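Long-range contact in intracellular growth locus, subunit C (Francisella tularensis subsp. tularensis, PDB 2QWU), which is encoded in the Francisella pathogenicity island and probably supports intracellular growth of the bacterium: residues G15-C27 / A70-S82. The protein carries 2 engineered substitutions. Numbering follows the deposited sequence.
Sequences GETIHVRTDPTAC and AASVIRMSITPGS. Engineered in segment 70-82: Met-76 (natural residue Leu).
Ile-18 and Ile-78 exchange two backbone hydrogen bonds, Ile-18 N to Ile-78 O and Ile-78 N to Ile-18 O (both 2.9 Å), and Val-20 and Met-76 repeat the pattern. A fifth bond, Thr-22 N to Ile-74 O (2.9 Å), continues the pairing beyond the end of strand 18-21. Just before that strand, Thr-17 OG1 and Thr-79 OG1 share a hydrogen bond of 2.8 Å. The side chains of Ile-18, Val-20, Ile-78 and the engineered selenomethionine Met-76 share the buried face, where Met-6 and Met-140 pack on Val-20 while Ile-87 and Leu-143 pack on Met-76.

The other face is more polar. The imidazole of His-19 brings its CD2 edge to Ser-77 CB (3.9 Å). Arg-21 and Arg-75 lie side by side, pointing the same way, with the placing of their ends doubtful.

Past strand 18-21, a water donates to both Thr-22 OG1 (2.7 Å) and Val-73 O (2.9 Å). Thr-22 OG1 sits between its own N and carbonyl carbon (chi1 75°) and donates to Asp-23 O, which Ala-26 N reaches from the opposite face, closing a type I turn. Ile-74 lies against this turn, its CG1 3.8 Å from Pro-24 O and its CG2 near Thr-22 O and Pro-24 CA. Pro-24 O is also hydrogen-bonded by Tyr-175; Ser-72 OG bonds the same tyrosine. Ile-74 and Arg-75 form a classic bulge against strand 86-96, opposite Thr-90. Short strand 18-21 thus joins the branched antiparallel sheet of IglC as an edge strand beside 71-79, which also pairs with 37-43 and 86-96.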
# COMPACT_ATOMS: atom_id res chain seq x y z
N GLY A 15 -14.99 -13.90 -4.63
CA GLY A 15 -14.32 -13.88 -3.35
C GLY A 15 -12.92 -14.48 -3.37
O GLY A 15 -12.39 -14.91 -2.35
N GLU A 16 -12.33 -14.48 -4.56
CA GLU A 16 -11.01 -14.99 -4.80
C GLU A 16 -10.00 -13.98 -4.24
O GLU A 16 -10.34 -12.83 -3.98
CB GLU A 16 -10.84 -15.08 -6.32
CG GLU A 16 -9.58 -15.78 -6.84
CD GLU A 16 -9.48 -15.78 -8.39
OE1 GLU A 16 -10.51 -15.67 -9.08
OE2 GLU A 16 -8.34 -15.90 -8.91
N THR A 17 -8.76 -14.41 -4.08
CA THR A 17 -7.70 -13.50 -3.66
C THR A 17 -7.55 -12.30 -4.63
O THR A 17 -7.62 -12.47 -5.87
CB THR A 17 -6.37 -14.26 -3.59
OG1 THR A 17 -6.47 -15.22 -2.56
CG2 THR A 17 -5.19 -13.31 -3.25
N ILE A 18 -7.38 -11.09 -4.08
CA ILE A 18 -7.22 -9.88 -4.87
C ILE A 18 -5.74 -9.58 -4.74
O ILE A 18 -5.15 -9.67 -3.62
CB ILE A 18 -8.06 -8.71 -4.28
CG1 ILE A 18 -9.56 -9.03 -4.43
CG2 ILE A 18 -7.74 -7.40 -4.98
CD1 ILE A 18 -10.44 -7.94 -3.91
N HIS A 19 -5.13 -9.25 -5.86
CA HIS A 19 -3.71 -9.01 -5.87
C HIS A 19 -3.42 -7.79 -6.73
O HIS A 19 -3.95 -7.66 -7.84
CB HIS A 19 -2.97 -10.24 -6.46
CG HIS A 19 -1.48 -10.14 -6.40
ND1 HIS A 19 -0.71 -9.81 -7.49
CD2 HIS A 19 -0.62 -10.38 -5.39
CE1 HIS A 19 0.57 -9.87 -7.17
NE2 HIS A 19 0.66 -10.22 -5.90
N VAL A 20 -2.62 -6.89 -6.21
CA VAL A 20 -2.23 -5.72 -6.99
C VAL A 20 -0.72 -5.63 -6.94
O VAL A 20 -0.07 -5.89 -5.91
CB VAL A 20 -2.82 -4.37 -6.47
CG1 VAL A 20 -2.11 -3.21 -7.20
CG2 VAL A 20 -4.35 -4.30 -6.74
N ARG A 21 -0.13 -5.23 -8.05
CA ARG A 21 1.29 -5.10 -8.09
C ARG A 21 1.64 -4.04 -9.11
O ARG A 21 1.06 -4.02 -10.23
CB ARG A 21 1.88 -6.43 -8.49
CG ARG A 21 3.32 -6.41 -8.93
CD ARG A 21 3.43 -7.50 -9.95
NE ARG A 21 2.95 -8.74 -9.37
CZ ARG A 21 3.76 -9.67 -8.87
NH1 ARG A 21 5.07 -9.47 -8.92
NH2 ARG A 21 3.26 -10.76 -8.30
N THR A 22 2.56 -3.17 -8.75
CA THR A 22 3.00 -2.12 -9.64
C THR A 22 4.51 -2.20 -9.74
O THR A 22 5.15 -2.97 -9.01
CB THR A 22 2.65 -0.69 -9.08
OG1 THR A 22 3.56 -0.35 -8.01
CG2 THR A 22 1.22 -0.67 -8.53
N ASP A 23 5.10 -1.43 -10.65
CA ASP A 23 6.56 -1.34 -10.72
C ASP A 23 7.04 -0.66 -9.39
O ASP A 23 6.34 0.19 -8.84
CB ASP A 23 6.95 -0.51 -11.93
CG ASP A 23 6.83 -1.28 -13.22
OD1 ASP A 23 6.73 -2.55 -13.15
OD2 ASP A 23 6.83 -0.64 -14.31
N PRO A 24 8.23 -1.02 -8.86
CA PRO A 24 8.69 -0.41 -7.59
C PRO A 24 8.72 1.12 -7.55
O PRO A 24 8.41 1.69 -6.51
CB PRO A 24 10.08 -1.00 -7.38
CG PRO A 24 10.01 -2.28 -8.13
CD PRO A 24 9.24 -1.95 -9.40
N THR A 25 9.08 1.79 -8.65
CA THR A 25 9.08 3.25 -8.60
C THR A 25 7.95 3.81 -9.46
O THR A 25 8.04 4.92 -9.97
CB THR A 25 10.43 3.83 -9.07
OG1 THR A 25 10.68 3.39 -10.41
CG2 THR A 25 11.56 3.42 -8.13
N ALA A 26 6.86 3.07 -9.59
CA ALA A 26 5.74 3.55 -10.39
C ALA A 26 5.18 4.89 -9.88
O ALA A 26 4.61 5.65 -10.68
CB ALA A 26 4.61 2.51 -10.42
N CYS A 27 5.34 5.15 -8.58
CA CYS A 27 4.81 6.38 -7.95
C CYS A 27 5.51 7.67 -8.44
O CYS A 27 5.02 8.77 -8.17
CB CYS A 27 4.92 6.27 -6.40
SG CYS A 27 6.59 6.13 -5.72
N ALA A 70 3.77 9.66 1.80
CA ALA A 70 4.64 9.14 2.85
C ALA A 70 5.14 7.73 2.39
O ALA A 70 6.18 7.24 2.86
CB ALA A 70 3.85 9.02 4.18
N ALA A 71 4.38 7.07 1.51
CA ALA A 71 4.77 5.72 1.06
C ALA A 71 4.09 5.37 -0.22
O ALA A 71 3.01 5.91 -0.51
CB ALA A 71 4.37 4.66 2.10
N SER A 72 4.71 4.49 -1.01
CA SER A 72 4.06 3.98 -2.20
C SER A 72 3.57 2.59 -1.76
O SER A 72 4.08 2.01 -0.76
CB SER A 72 5.05 3.79 -3.35
OG SER A 72 6.05 2.85 -2.93
N VAL A 73 2.53 2.10 -2.42
CA VAL A 73 2.09 0.71 -2.18
C VAL A 73 2.49 -0.01 -3.47
O VAL A 73 1.95 0.29 -4.55
CB VAL A 73 0.58 0.59 -1.97
CG1 VAL A 73 0.23 -0.86 -1.77
CG2 VAL A 73 0.18 1.39 -0.74
N ILE A 74 3.47 -0.91 -3.36
CA ILE A 74 4.04 -1.64 -4.52
C ILE A 74 3.33 -2.96 -4.79
O ILE A 74 3.18 -3.36 -5.96
CB ILE A 74 5.56 -1.90 -4.27
CG1 ILE A 74 6.30 -0.55 -4.22
CG2 ILE A 74 6.17 -2.71 -5.35
CD1 ILE A 74 7.66 -0.66 -3.47
N ARG A 75 2.92 -3.64 -3.72
CA ARG A 75 2.19 -4.89 -3.87
C ARG A 75 1.28 -5.07 -2.71
O ARG A 75 1.56 -4.61 -1.58
CB ARG A 75 3.13 -6.09 -3.89
CG ARG A 75 4.31 -5.87 -4.71
CD ARG A 75 5.33 -7.00 -4.50
NE ARG A 75 4.83 -8.31 -4.90
CZ ARG A 75 5.37 -9.06 -5.87
NH1 ARG A 75 6.43 -8.64 -6.57
NH2 ARG A 75 4.88 -10.26 -6.10
N MSE A 76 0.16 -5.71 -3.00
CA MSE A 76 -0.75 -6.01 -1.94
C MSE A 76 -1.51 -7.25 -2.31
O MSE A 76 -1.85 -7.43 -3.48
CB MSE A 76 -1.74 -4.89 -1.68
CG MSE A 76 -2.44 -5.10 -0.39
SE MSE A 76 -3.38 -3.60 0.05
CE MSE A 76 -4.02 -4.19 1.63
N SER A 77 -1.74 -8.12 -1.33
CA SER A 77 -2.50 -9.35 -1.55
C SER A 77 -3.50 -9.50 -0.41
O SER A 77 -3.17 -9.37 0.77
CB SER A 77 -1.54 -10.54 -1.65
OG SER A 77 -2.26 -11.78 -1.73
N ILE A 78 -4.76 -9.65 -0.77
CA ILE A 78 -5.79 -9.82 0.21
C ILE A 78 -6.60 -11.07 -0.11
O ILE A 78 -7.20 -11.18 -1.20
CB ILE A 78 -6.76 -8.64 0.23
CG1 ILE A 78 -5.98 -7.34 0.41
CG2 ILE A 78 -7.81 -8.88 1.34
CD1 ILE A 78 -6.82 -6.12 0.20
N THR A 79 -6.60 -12.01 0.81
CA THR A 79 -7.41 -13.22 0.63
C THR A 79 -8.58 -13.12 1.61
O THR A 79 -8.37 -13.16 2.82
CB THR A 79 -6.58 -14.44 0.91
OG1 THR A 79 -5.49 -14.43 -0.01
CG2 THR A 79 -7.42 -15.73 0.72
N PRO A 80 -9.79 -12.94 1.06
CA PRO A 80 -11.00 -12.81 1.86
C PRO A 80 -11.13 -13.94 2.86
O PRO A 80 -10.70 -15.07 2.60
CB PRO A 80 -12.11 -12.81 0.83
CG PRO A 80 -11.47 -12.09 -0.35
CD PRO A 80 -10.10 -12.78 -0.38
N GLY A 81 -11.71 -13.63 4.00
CA GLY A 81 -11.87 -14.69 4.98
C GLY A 81 -13.27 -14.65 5.52
O GLY A 81 -13.92 -13.60 5.44
N SER A 82 -13.73 -15.78 6.07
CA SER A 82 -15.08 -15.84 6.66
C SER A 82 -15.15 -14.87 7.85
O SER A 82 -16.15 -14.15 8.05
CB SER A 82 -15.42 -17.29 7.11
OG SER A 82 -14.38 -17.83 7.92
O HOH W 1 2.94 1.97 -6.73